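Local coordinates for Acarbose/maltose binding protein GacH (Streptomyces glaucescens, PDB 3K01), which binds acarbose and an acarbose homolog as the solute receptor of an ABC transporter, and probably also binds maltose, at residues L120-A125 against A363-W368; P137-T142 against G296-S301; Y318-K323 against P336-V341; I369-A374 against K406-Y411; P106-P111 against G131-V136. All coordinates share one frame; numbering follows the deposited sequence.

Interaction 1 (L120-A125 against A363-W368)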
# COMPACT_ATOMS: atom_id res chain seq x y z
N LEU A 120 -13.28 -3.03 3.75
CA LEU A 120 -13.08 -2.83 2.32
C LEU A 120 -12.67 -4.14 1.67
O LEU A 120 -11.89 -4.90 2.22
CB LEU A 120 -11.99 -1.78 2.09
CG LEU A 120 -12.37 -0.34 2.50
CD1 LEU A 120 -11.11 0.53 2.54
CD2 LEU A 120 -13.43 0.28 1.56
N PRO A 121 -13.19 -4.42 0.45
CA PRO A 121 -12.98 -5.76 -0.11
C PRO A 121 -11.49 -6.10 -0.33
O PRO A 121 -11.05 -7.22 -0.08
CB PRO A 121 -13.76 -5.72 -1.44
CG PRO A 121 -13.82 -4.26 -1.77
CD PRO A 121 -14.00 -3.57 -0.43
N GLN A 122 -10.70 -5.11 -0.74
CA GLN A 122 -9.29 -5.37 -0.95
C GLN A 122 -8.58 -5.71 0.36
O GLN A 122 -7.71 -6.55 0.41
CB GLN A 122 -8.58 -4.16 -1.59
CG GLN A 122 -9.15 -3.74 -2.94
CD GLN A 122 -10.22 -2.67 -2.80
OE1 GLN A 122 -10.89 -2.56 -1.76
NE2 GLN A 122 -10.38 -1.86 -3.85
N ALA A 123 -8.95 -4.99 1.42
CA ALA A 123 -8.35 -5.22 2.73
C ALA A 123 -8.73 -6.60 3.25
O ALA A 123 -7.86 -7.34 3.72
CB ALA A 123 -8.78 -4.12 3.71
N ALA A 124 -10.00 -6.98 3.11
CA ALA A 124 -10.38 -8.36 3.47
C ALA A 124 -9.61 -9.39 2.68
O ALA A 124 -9.14 -10.39 3.22
CB ALA A 124 -11.89 -8.55 3.31
N ALA A 125 -9.48 -9.15 1.38
CA ALA A 125 -8.79 -10.13 0.54
C ALA A 125 -7.34 -10.33 0.94
O ALA A 125 -6.80 -11.43 0.84
CB ALA A 125 -8.90 -9.71 -0.91
N ALA A 363 -7.97 1.06 -5.32
CA ALA A 363 -6.92 0.10 -5.00
C ALA A 363 -7.15 -1.24 -5.68
O ALA A 363 -8.29 -1.72 -5.77
CB ALA A 363 -6.82 -0.07 -3.49
N VAL A 364 -6.05 -1.85 -6.12
CA VAL A 364 -6.09 -3.16 -6.77
C VAL A 364 -5.32 -4.10 -5.87
O VAL A 364 -4.23 -3.79 -5.42
CB VAL A 364 -5.42 -3.08 -8.18
CG1 VAL A 364 -5.31 -4.48 -8.83
CG2 VAL A 364 -6.19 -2.15 -9.09
N GLU A 365 -5.88 -5.29 -5.66
CA GLU A 365 -5.24 -6.27 -4.82
C GLU A 365 -3.89 -6.70 -5.36
O GLU A 365 -3.70 -6.78 -6.58
CB GLU A 365 -6.12 -7.51 -4.73
CG GLU A 365 -7.44 -7.32 -3.99
CD GLU A 365 -8.31 -8.57 -4.01
OE1 GLU A 365 -7.76 -9.68 -4.02
OE2 GLU A 365 -9.56 -8.43 -3.99
N ARG A 366 -2.97 -6.99 -4.46
CA ARG A 366 -1.74 -7.71 -4.82
C ARG A 366 -2.10 -9.16 -5.15
O ARG A 366 -3.16 -9.64 -4.76
CB ARG A 366 -0.81 -7.79 -3.61
CG ARG A 366 -0.48 -6.50 -2.94
CD ARG A 366 0.63 -5.71 -3.60
NE ARG A 366 0.95 -4.61 -2.72
CZ ARG A 366 1.99 -4.51 -1.89
NH1 ARG A 366 2.99 -5.39 -1.88
NH2 ARG A 366 2.08 -3.42 -1.15
N PRO A 367 -1.18 -9.88 -5.81
CA PRO A 367 -1.32 -11.33 -5.81
C PRO A 367 -0.95 -11.83 -4.41
O PRO A 367 0.14 -11.57 -3.91
CB PRO A 367 -0.31 -11.81 -6.87
CG PRO A 367 0.67 -10.72 -6.98
CD PRO A 367 0.03 -9.42 -6.54
N TRP A 368 -1.86 -12.58 -3.80
CA TRP A 368 -1.69 -12.96 -2.40
C TRP A 368 -0.95 -14.29 -2.30
O TRP A 368 -1.48 -15.30 -1.83
CB TRP A 368 -3.05 -13.01 -1.69
CG TRP A 368 -3.81 -11.74 -1.83
CD1 TRP A 368 -5.03 -11.59 -2.41
CD2 TRP A 368 -3.40 -10.42 -1.39
NE1 TRP A 368 -5.42 -10.26 -2.37
CE2 TRP A 368 -4.46 -9.53 -1.74
CE3 TRP A 368 -2.28 -9.91 -0.74
CZ2 TRP A 368 -4.40 -8.17 -1.49
CZ3 TRP A 368 -2.23 -8.56 -0.48
CH2 TRP A 368 -3.31 -7.70 -0.85
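Gln-122 places its CG anti to the carbonyl carbon and then bends at chi2 (93°), which turns its amide toward the backbone of Ala-363. There NE2 donates to Ala-363 O at 2.8 Å with an angle of 155°, and the donor stands tilted out of the carbonyl plane. Glu-365 starts with the same first torsion but runs on extended. Its CG packs 4.1 Å from Gln-122 CG, and its carboxylate plane is turned 68° from the Gln-122 amide. Beyond CG, OE1 of Glu-365 lies 3.3 Å from the CB of Ala-125. The contact joins the short helix 121-125, with Leu-120 at its N-cap, to the chain leaving strand 363-364. That strand runs parallel to strand 293-302 in the mixed sheet. Gln-295 of strand 293-302 reaches the same place and gives its NE2 to Gln-122 O. Trp-368 ends the segment. Its NE1 donates to Glu-365 OE1 at 2.9 Å, arriving from above the carboxylate plane, and this bond fixes the glutamate tip beside Ala-125. One face of the indole receives Ala-125 O, 3.6 Å above the ring plane, and the opposite face receives Arg-366 O.

Interaction 2 (P137-T142 against G296-S301)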
# COMPACT_ATOMS: atom_id res chain seq x y z
N PRO A 137 -7.84 -7.13 9.05
CA PRO A 137 -7.32 -5.86 8.51
C PRO A 137 -7.19 -4.78 9.56
O PRO A 137 -7.98 -4.71 10.51
CB PRO A 137 -8.38 -5.46 7.47
CG PRO A 137 -9.16 -6.73 7.19
CD PRO A 137 -9.19 -7.39 8.55
N GLN A 138 -6.23 -3.89 9.35
CA GLN A 138 -6.00 -2.78 10.28
C GLN A 138 -6.04 -1.43 9.55
O GLN A 138 -6.95 -0.63 9.80
CB GLN A 138 -4.70 -2.96 11.03
CG GLN A 138 -4.51 -1.96 12.14
CD GLN A 138 -3.10 -1.93 12.63
OE1 GLN A 138 -2.17 -1.83 11.82
NE2 GLN A 138 -2.90 -2.05 13.96
N VAL A 139 -5.10 -1.17 8.64
CA VAL A 139 -5.11 0.09 7.88
C VAL A 139 -4.79 -0.20 6.42
O VAL A 139 -4.18 -1.22 6.08
CB VAL A 139 -4.09 1.13 8.44
CG1 VAL A 139 -4.46 1.59 9.86
CG2 VAL A 139 -2.71 0.59 8.42
N ILE A 140 -5.22 0.71 5.55
CA ILE A 140 -4.96 0.60 4.10
C ILE A 140 -4.29 1.86 3.59
O ILE A 140 -4.48 2.94 4.15
CB ILE A 140 -6.31 0.35 3.33
CG1 ILE A 140 -6.11 0.10 1.82
CG2 ILE A 140 -7.33 1.47 3.59
CD1 ILE A 140 -7.26 -0.68 1.19
N ASP A 141 -3.50 1.72 2.53
CA ASP A 141 -3.08 2.90 1.81
C ASP A 141 -2.89 2.54 0.33
O ASP A 141 -3.11 1.39 -0.09
CB ASP A 141 -1.85 3.56 2.45
CG ASP A 141 -0.66 2.64 2.51
OD1 ASP A 141 -0.50 1.80 1.60
OD2 ASP A 141 0.13 2.75 3.47
N THR A 142 -2.55 3.54 -0.47
CA THR A 142 -2.38 3.35 -1.91
C THR A 142 -1.63 4.55 -2.46
O THR A 142 -1.27 5.46 -1.72
CB THR A 142 -3.76 3.18 -2.60
OG1 THR A 142 -3.61 2.70 -3.95
CG2 THR A 142 -4.58 4.45 -2.61
N GLY A 296 -1.50 -1.01 -0.32
CA GLY A 296 -0.62 -1.21 0.82
C GLY A 296 -1.43 -1.24 2.11
O GLY A 296 -2.67 -1.26 2.11
N GLY A 297 -0.70 -1.25 3.21
CA GLY A 297 -1.33 -1.21 4.53
C GLY A 297 -0.85 -2.34 5.42
O GLY A 297 0.12 -3.05 5.12
N TRP A 298 -1.57 -2.50 6.52
CA TRP A 298 -1.19 -3.42 7.59
C TRP A 298 -2.40 -4.16 8.07
O TRP A 298 -3.49 -3.62 8.13
CB TRP A 298 -0.59 -2.65 8.79
CG TRP A 298 0.73 -1.98 8.47
CD1 TRP A 298 0.91 -0.72 7.96
CD2 TRP A 298 2.03 -2.57 8.55
NE1 TRP A 298 2.25 -0.49 7.76
CE2 TRP A 298 2.96 -1.61 8.11
CE3 TRP A 298 2.50 -3.82 9.00
CZ2 TRP A 298 4.34 -1.85 8.09
CZ3 TRP A 298 3.86 -4.07 8.97
CH2 TRP A 298 4.77 -3.09 8.50
N ASN A 299 -2.13 -5.40 8.47
CA ASN A 299 -3.07 -6.33 9.08
C ASN A 299 -2.49 -6.76 10.41
O ASN A 299 -1.35 -6.43 10.77
CB ASN A 299 -3.26 -7.52 8.12
CG ASN A 299 -3.91 -7.12 6.82
OD1 ASN A 299 -4.66 -6.16 6.75
ND2 ASN A 299 -3.64 -7.87 5.76
N LEU A 300 -3.26 -7.57 11.12
CA LEU A 300 -2.80 -8.21 12.37
C LEU A 300 -2.98 -9.71 12.26
O LEU A 300 -4.04 -10.18 11.85
CB LEU A 300 -3.61 -7.72 13.56
CG LEU A 300 -3.56 -6.20 13.72
CD1 LEU A 300 -4.94 -5.65 14.08
CD2 LEU A 300 -2.47 -5.82 14.68
N SER A 301 -1.92 -10.43 12.60
CA SER A 301 -1.92 -11.89 12.52
C SER A 301 -1.51 -12.49 13.84
O SER A 301 -0.87 -11.84 14.68
CB SER A 301 -0.95 -12.33 11.43
OG SER A 301 -1.38 -11.83 10.18
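Val-139 and Trp-298 lie side by side and point the same way. Val-139 CG2 meets the edge of the indole, near its plane, 3.9 Å from Trp-298 CD1. Gln-138 also runs alongside Trp-298, with its amide plane 65° from the ring. Its CG is anti to the backbone N (chi1 -172°) and the chain stays extended, which brings OE1 to 3.5 Å from Trp-298 CB. That oxygen accepts a bond from NE of Arg-89, and Arg-89 also makes a cation-pi contact with the Trp-298 ring. Leu-300 crosses Gln-138 at about a right angle, with CD2 3.9 Å from Gln-138 NE2. The strands are antiparallel, at 171°, and hold a classic beta bulge. Gln-138 and Val-139 both face Trp-298, and both backbone N atoms point to Trp-298 O. The bond from Val-139 N to Trp-298 O is 3.0 Å long; that from Gln-138 N is weak. In the type 2 periplasmic binding protein fold such long strands probably carry the chain between lobes. Asp-141 is on the same face as Val-139 and Trp-298, and its OD1 comes 3.1 Å from Gly-296 CA. Ile-140 points to the other face, where it packs on Val-360 of helix 351-360. Across from it, Gly-297 brings its CA within 3.2 Å of Val-139 O, a CA-H...O contact. This close approach leaves no space for a side chain.

Interaction 3 (Y318-K323 against P336-V341)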
# COMPACT_ATOMS: atom_id res chain seq x y z
N TYR A 318 -10.12 -6.93 18.89
CA TYR A 318 -10.10 -5.60 19.49
C TYR A 318 -9.32 -4.59 18.66
O TYR A 318 -9.83 -3.50 18.37
CB TYR A 318 -9.53 -5.72 20.91
CG TYR A 318 -9.09 -4.40 21.51
CD1 TYR A 318 -10.03 -3.50 22.02
CD2 TYR A 318 -7.75 -4.06 21.54
CE1 TYR A 318 -9.62 -2.29 22.57
CE2 TYR A 318 -7.33 -2.85 22.09
CZ TYR A 318 -8.27 -1.99 22.59
OH TYR A 318 -7.86 -0.76 23.12
N MET A 319 -8.11 -4.94 18.23
CA MET A 319 -7.32 -3.96 17.50
C MET A 319 -7.89 -3.66 16.12
O MET A 319 -7.65 -2.57 15.57
CB MET A 319 -5.89 -4.43 17.40
CG MET A 319 -5.13 -4.47 18.72
SD MET A 319 -4.88 -2.83 19.46
CE MET A 319 -3.52 -2.14 18.48
N SER A 320 -8.64 -4.60 15.54
CA SER A 320 -9.28 -4.42 14.23
C SER A 320 -10.66 -3.78 14.33
O SER A 320 -11.28 -3.48 13.31
CB SER A 320 -9.39 -5.78 13.51
OG SER A 320 -9.89 -5.66 12.18
N SER A 321 -11.14 -3.58 15.56
CA SER A 321 -12.51 -3.11 15.79
C SER A 321 -12.76 -1.69 15.26
O SER A 321 -11.81 -0.88 15.15
CB SER A 321 -12.85 -3.16 17.29
OG SER A 321 -12.14 -2.17 18.01
N ALA A 322 -14.02 -1.38 14.99
CA ALA A 322 -14.35 -0.04 14.54
C ALA A 322 -13.88 1.00 15.54
O ALA A 322 -13.37 2.06 15.16
CB ALA A 322 -15.84 0.09 14.30
N LYS A 323 -14.07 0.73 16.82
CA LYS A 323 -13.67 1.72 17.82
C LYS A 323 -12.18 2.03 17.75
O LYS A 323 -11.79 3.21 17.75
CB LYS A 323 -14.08 1.24 19.22
CG LYS A 323 -13.78 2.24 20.31
CD LYS A 323 -14.12 1.65 21.69
CE LYS A 323 -13.73 2.59 22.81
NZ LYS A 323 -14.12 2.01 24.13
N PRO A 336 -8.66 3.85 7.75
CA PRO A 336 -9.27 2.60 8.22
C PRO A 336 -9.62 1.62 7.12
O PRO A 336 -9.76 1.99 5.95
CB PRO A 336 -10.55 3.06 8.92
CG PRO A 336 -10.77 4.49 8.53
CD PRO A 336 -9.56 5.03 7.86
N THR A 337 -9.81 0.37 7.51
CA THR A 337 -10.31 -0.60 6.56
C THR A 337 -11.79 -0.83 6.69
O THR A 337 -12.41 -1.38 5.77
CB THR A 337 -9.62 -1.94 6.71
OG1 THR A 337 -9.92 -2.49 8.01
CG2 THR A 337 -8.13 -1.77 6.57
N ARG A 338 -12.40 -0.40 7.78
CA ARG A 338 -13.85 -0.64 7.99
C ARG A 338 -14.70 0.43 7.34
O ARG A 338 -14.51 1.57 7.61
CB ARG A 338 -14.13 -0.68 9.49
CG ARG A 338 -13.71 -2.01 10.12
CD ARG A 338 -14.03 -2.04 11.61
NE ARG A 338 -13.74 -3.34 12.18
CZ ARG A 338 -14.58 -4.33 12.12
NH1 ARG A 338 -15.83 -4.13 11.84
NH2 ARG A 338 -14.18 -5.52 12.39
N THR A 339 -15.62 0.04 6.49
CA THR A 339 -16.43 1.02 5.78
C THR A 339 -17.23 1.89 6.74
O THR A 339 -17.39 3.09 6.51
CB THR A 339 -17.33 0.35 4.72
OG1 THR A 339 -18.27 -0.50 5.37
CG2 THR A 339 -16.51 -0.47 3.76
N SER A 340 -17.68 1.31 7.84
CA SER A 340 -18.47 2.04 8.84
C SER A 340 -17.70 3.19 9.43
O SER A 340 -18.29 4.24 9.77
CB SER A 340 -18.95 1.11 9.96
OG SER A 340 -17.87 0.61 10.76
N VAL A 341 -16.38 3.03 9.58
CA VAL A 341 -15.59 4.04 10.27
C VAL A 341 -15.49 5.33 9.45
O VAL A 341 -15.42 6.42 10.00
CB VAL A 341 -14.21 3.47 10.64
CG1 VAL A 341 -13.31 4.52 11.27
CG2 VAL A 341 -14.38 2.30 11.61
O HOH W 1 -11.78 -7.70 11.72
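Arg-338 reaches the backbone of Ser-320 with its NE. The bond from Arg-338 NE to Ser-320 O is 2.7 Å long and nearly straight, at 170°. The carbonyl oxygen lies at the edge of the guanidinium, in its plane. The arginine chain is extended from CG to NE, and this length carries the group across to the other segment. On the way its CD packs 3.9 Å from Ala-322 CB. The same methyl touches Val-341 CG2 at 3.8 Å, so Ala-322 CB rests against both the arginine stem and a valine methyl. The next shell fixes these groups. Ser-320 OG is hydrogen-bonded to Pro-137 O of strand 132-148. Asp-118 forms a salt bridge with Arg-338 NH1, and the same carboxylate oxygen is hydrogen-bonded to Ser-340 OG. On the helix side, Ser-321 OG donates to Tyr-318 O at 2.7 Å, in the carbonyl plane. Tyr-318 O also accepts from Ser-321 N at 3.1 Å. Ser-321 is the N-cap of the next helix, and its OG is bonded to Val-324 N. The contact therefore sits at the corner between helices 309-320 and 322-332. The loop after helix 322-332 folds back against this corner. Val-136 of strand 132-148 packs on Ser-320, and Pro-137 packs on Thr-337.

Interaction 4 (I369-A374 against K406-Y411)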
# COMPACT_ATOMS: atom_id res chain seq x y z
N ILE A 369 0.30 -14.26 -2.76
CA ILE A 369 1.11 -15.47 -2.89
C ILE A 369 2.42 -15.29 -2.14
O ILE A 369 2.84 -14.16 -1.84
CB ILE A 369 1.36 -15.84 -4.38
CG1 ILE A 369 2.18 -14.76 -5.10
CG2 ILE A 369 0.03 -16.08 -5.10
CD1 ILE A 369 2.57 -15.16 -6.53
N ALA A 370 3.08 -16.41 -1.84
CA ALA A 370 4.32 -16.42 -1.08
C ALA A 370 5.36 -15.49 -1.71
O ALA A 370 6.10 -14.78 -1.01
CB ALA A 370 4.86 -17.85 -1.02
N GLU A 371 5.41 -15.49 -3.03
CA GLU A 371 6.42 -14.75 -3.78
C GLU A 371 5.99 -13.35 -4.17
O GLU A 371 6.65 -12.73 -5.00
CB GLU A 371 6.75 -15.52 -5.07
CG GLU A 371 7.23 -16.93 -4.85
CD GLU A 371 6.10 -17.96 -4.84
OE1 GLU A 371 4.89 -17.61 -4.71
OE2 GLU A 371 6.46 -19.15 -4.97
N GLY A 372 4.91 -12.84 -3.59
CA GLY A 372 4.41 -11.52 -4.02
C GLY A 372 5.49 -10.45 -4.06
O GLY A 372 5.59 -9.72 -5.04
N ASN A 373 6.30 -10.36 -3.02
CA ASN A 373 7.31 -9.30 -2.98
C ASN A 373 8.44 -9.52 -3.98
O ASN A 373 9.00 -8.54 -4.51
CB ASN A 373 7.77 -9.01 -1.55
CG ASN A 373 6.89 -7.95 -0.85
OD1 ASN A 373 6.12 -7.23 -1.49
ND2 ASN A 373 7.01 -7.86 0.48
N ALA A 374 8.72 -10.78 -4.31
CA ALA A 374 9.75 -11.13 -5.27
C ALA A 374 9.35 -10.67 -6.69
O ALA A 374 10.19 -10.58 -7.57
CB ALA A 374 9.99 -12.64 -5.25
N LYS A 406 10.32 -18.23 -13.81
CA LYS A 406 11.44 -18.82 -13.09
C LYS A 406 11.22 -18.80 -11.57
O LYS A 406 11.58 -19.76 -10.87
CB LYS A 406 12.75 -18.12 -13.46
CG LYS A 406 13.28 -18.51 -14.82
CD LYS A 406 14.49 -17.67 -15.19
CE LYS A 406 15.27 -18.31 -16.35
NZ LYS A 406 14.59 -18.14 -17.66
N LEU A 407 10.63 -17.72 -11.06
CA LEU A 407 10.30 -17.56 -9.64
C LEU A 407 9.15 -18.46 -9.19
O LEU A 407 9.15 -18.96 -8.04
CB LEU A 407 9.85 -16.12 -9.36
CG LEU A 407 10.94 -15.07 -9.31
CD1 LEU A 407 10.25 -13.72 -9.34
CD2 LEU A 407 11.82 -15.26 -8.05
N LEU A 408 8.18 -18.61 -10.07
CA LEU A 408 6.93 -19.34 -9.85
C LEU A 408 6.98 -20.58 -10.73
O LEU A 408 6.40 -20.66 -11.82
CB LEU A 408 5.71 -18.49 -10.23
CG LEU A 408 5.62 -17.10 -9.62
CD1 LEU A 408 4.56 -16.33 -10.34
CD2 LEU A 408 5.25 -17.17 -8.13
N LYS A 409 7.69 -21.56 -10.21
CA LYS A 409 7.98 -22.78 -10.91
C LYS A 409 6.76 -23.52 -11.47
O LYS A 409 6.89 -24.26 -12.45
CB LYS A 409 8.78 -23.69 -9.98
CG LYS A 409 10.17 -23.13 -9.58
CD LYS A 409 10.98 -24.20 -8.82
CE LYS A 409 11.92 -23.60 -7.72
NZ LYS A 409 12.47 -24.62 -6.70
N ASP A 410 5.59 -23.34 -10.85
CA ASP A 410 4.38 -24.02 -11.31
C ASP A 410 3.35 -23.13 -11.99
O ASP A 410 2.17 -23.49 -12.10
CB ASP A 410 3.74 -24.81 -10.17
CG ASP A 410 3.27 -23.93 -9.01
OD1 ASP A 410 3.55 -22.71 -8.99
OD2 ASP A 410 2.61 -24.47 -8.09
N TYR A 411 3.77 -21.96 -12.45
CA TYR A 411 2.89 -21.12 -13.24
C TYR A 411 3.20 -21.28 -14.72
O TYR A 411 4.35 -21.50 -15.09
CB TYR A 411 3.05 -19.65 -12.84
CG TYR A 411 2.25 -19.23 -11.63
CD1 TYR A 411 2.37 -19.90 -10.40
CD2 TYR A 411 1.39 -18.13 -11.71
CE1 TYR A 411 1.62 -19.49 -9.30
CE2 TYR A 411 0.66 -17.72 -10.62
CZ TYR A 411 0.76 -18.40 -9.42
OH TYR A 411 0.02 -17.97 -8.33
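Ile-369 and Leu-408 meet where two type I beta turns face each other. One turn spans Ile-369 to Gly-372; the other spans Leu-408 to Tyr-411, directly after helix 393-407. The contact is surface packing near the C-terminus, with no hydrogen bond between the segments. Each turn is closed by its own backbone bond. Gly-372 N donates to Ile-369 O, and Tyr-411 N donates to Leu-408 O, both at 3.0 Å.

Ile-369 and Leu-408 reach toward each other tip to tip, with CD1 and CD2 3.7 Å apart. Ile-369 CG1 lies between its backbone N and carbonyl carbon (chi1 64°), which leaves CG2 to meet the Tyr-411 OH at 3.7 Å. Leu-408 also lays its CD1 over one face of the Tyr-411 ring, offset toward the rim. Val-204 of strand 204-205 touches both Leu-408 and Tyr-411.

Contacts between polar and apolar groups make up the rest. Glu-371 bends at chi2 (91°) and lies obliquely across Leu-408, with OE1 3.5 Å from CD2. The one methyl, CD2, thus touches both the isoleucine tip and the glutamate chain. At the other end Leu-407 points its CD1 at Ala-374, 3.6 Å from the carbonyl oxygen O and 4.2 Å from CB.

Interaction 5 (P106-P111 against G131-V136); sequences PLDGTP and GKTYAV
The carboxylate of Asp-108 faces Thr-133 with the syn sides of both oxygens. Asp-108 OD2 uses its syn lone pair to accept from Thr-133 N at 2.8 Å, in a bond that is almost straight (177°). Asp-108 OD1 accepts from Thr-133 OG1, also at 2.8 Å, with the hydroxyl 25° out of the carboxylate plane. Thr-133 OG1 is beside its own backbone N (chi1 -55°), which lets both donors serve one carboxylate. The other flat group is the Tyr-134 ring. Pro-106 comes to it obliquely, with CA 3.8 Å and CB 3.9 Å from Tyr-134 CE1. Val-95 and Ala-99 of helix 92-100 also touch this ring.

Leu-107 N donates to Thr-133 O at 2.8 Å. Three bonds therefore hold the two chains at Thr-133. Leu-107 is buried, and its CD1 rests 3.6 Å from Ala-135 N and further on touches a methyl of Val-136. The aspartate stands in a type II beta turn from Leu-107 to Thr-110, with Gly-109 at positive phi as its third residue. Thr-110 OG1 donates to Leu-107 O and supports the turn. A water bonds to Gly-131 O and weakly to Asp-108 OD1. Arg-128 NH1 is hydrogen-bonded to Thr-133 OG1 and makes a long, weak ion pair with Asp-108 OD1.

The turn thus borders the start of strand 132-148. Behind it, Leu-107 packs on Val-302 of strand 293-302 and Tyr-313 of helix 309-320.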
# COMPACT_ATOMS: atom_id res chain seq x y z
N PRO A 106 -4.33 -20.16 11.51
CA PRO A 106 -5.52 -19.86 10.71
C PRO A 106 -6.65 -19.35 11.60
O PRO A 106 -6.81 -19.81 12.73
CB PRO A 106 -5.89 -21.24 10.13
CG PRO A 106 -5.39 -22.22 11.15
CD PRO A 106 -4.09 -21.62 11.66
N LEU A 107 -7.44 -18.41 11.09
CA LEU A 107 -8.42 -17.73 11.90
C LEU A 107 -9.84 -18.11 11.54
O LEU A 107 -10.77 -17.71 12.24
CB LEU A 107 -8.22 -16.21 11.79
CG LEU A 107 -6.85 -15.68 12.23
CD1 LEU A 107 -6.82 -14.15 12.12
CD2 LEU A 107 -6.48 -16.10 13.64
N ASP A 108 -10.05 -18.85 10.46
CA ASP A 108 -11.44 -19.27 10.13
C ASP A 108 -12.00 -20.11 11.24
O ASP A 108 -11.30 -20.91 11.86
CB ASP A 108 -11.48 -20.05 8.83
CG ASP A 108 -10.81 -19.31 7.72
OD1 ASP A 108 -11.43 -18.36 7.15
OD2 ASP A 108 -9.61 -19.60 7.53
N GLY A 109 -13.26 -19.87 11.55
CA GLY A 109 -13.92 -20.63 12.61
C GLY A 109 -13.34 -20.31 13.97
O GLY A 109 -13.39 -21.15 14.87
N THR A 110 -12.81 -19.10 14.15
CA THR A 110 -12.34 -18.62 15.44
C THR A 110 -12.99 -17.31 15.77
O THR A 110 -13.47 -16.61 14.88
CB THR A 110 -10.82 -18.40 15.54
OG1 THR A 110 -10.48 -17.15 14.90
CG2 THR A 110 -10.03 -19.55 14.95
N PRO A 111 -13.01 -16.97 17.06
CA PRO A 111 -13.62 -15.71 17.51
C PRO A 111 -12.84 -14.50 17.01
O PRO A 111 -13.28 -13.37 17.21
CB PRO A 111 -13.52 -15.81 19.03
CG PRO A 111 -13.53 -17.27 19.31
CD PRO A 111 -12.80 -17.92 18.17
N GLY A 131 -7.16 -19.93 0.37
CA GLY A 131 -8.48 -20.31 0.84
C GLY A 131 -8.67 -20.30 2.35
O GLY A 131 -9.73 -20.72 2.82
N LYS A 132 -7.68 -19.82 3.12
CA LYS A 132 -7.83 -19.67 4.58
C LYS A 132 -7.49 -18.25 5.00
O LYS A 132 -6.75 -17.55 4.31
CB LYS A 132 -6.98 -20.66 5.35
CG LYS A 132 -7.42 -22.13 5.16
CD LYS A 132 -6.54 -23.08 5.94
CE LYS A 132 -7.03 -24.52 5.81
NZ LYS A 132 -5.97 -25.43 6.33
N THR A 133 -8.02 -17.82 6.14
CA THR A 133 -7.79 -16.46 6.65
C THR A 133 -6.69 -16.51 7.70
O THR A 133 -6.76 -17.32 8.65
CB THR A 133 -9.08 -15.95 7.30
OG1 THR A 133 -10.14 -16.04 6.34
CG2 THR A 133 -8.92 -14.51 7.74
N TYR A 134 -5.67 -15.66 7.55
CA TYR A 134 -4.55 -15.61 8.46
C TYR A 134 -4.32 -14.24 9.09
O TYR A 134 -3.26 -14.00 9.68
CB TYR A 134 -3.26 -16.07 7.76
CG TYR A 134 -3.29 -17.53 7.35
CD1 TYR A 134 -2.93 -18.51 8.27
CD2 TYR A 134 -3.64 -17.91 6.07
CE1 TYR A 134 -2.93 -19.86 7.91
CE2 TYR A 134 -3.66 -19.25 5.71
CZ TYR A 134 -3.30 -20.20 6.62
OH TYR A 134 -3.32 -21.54 6.26
N ALA A 135 -5.27 -13.34 8.94
CA ALA A 135 -5.11 -12.01 9.52
C ALA A 135 -6.45 -11.35 9.62
O ALA A 135 -7.44 -11.84 9.07
CB ALA A 135 -4.14 -11.14 8.66
N VAL A 136 -6.46 -10.21 10.30
CA VAL A 136 -7.58 -9.26 10.26
C VAL A 136 -7.03 -7.90 9.79
O VAL A 136 -5.90 -7.54 10.10
CB VAL A 136 -8.31 -9.10 11.62
CG1 VAL A 136 -9.01 -10.42 11.99
CG2 VAL A 136 -7.34 -8.69 12.74
O HOH W 2 -12.39 -19.80 4.33

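In the fold
Interaction 2 is the buried one, where backbone bonds pair two long strands of the mixed sheet. Interactions 1, 3 and 5 are partly buried and lean on polar side chains that grip backbone atoms: an amide, a guanidinium and a carboxylate. Interaction 4 lies at the surface, with no bond between its segments. Interactions 2 and 5 share strand 132-148, and Leu-300 N probably bonds to Val-136 O between them. Interaction 3 touches interaction 2 by Pro-137 and Thr-337, and interaction 1 by Leu-120 and Thr-337. The centre of interaction 4 is about 32 Å from that of interaction 3, but segment 369-374 continues directly from 363-368, and Asn-373 touches Arg-366 of interaction 1.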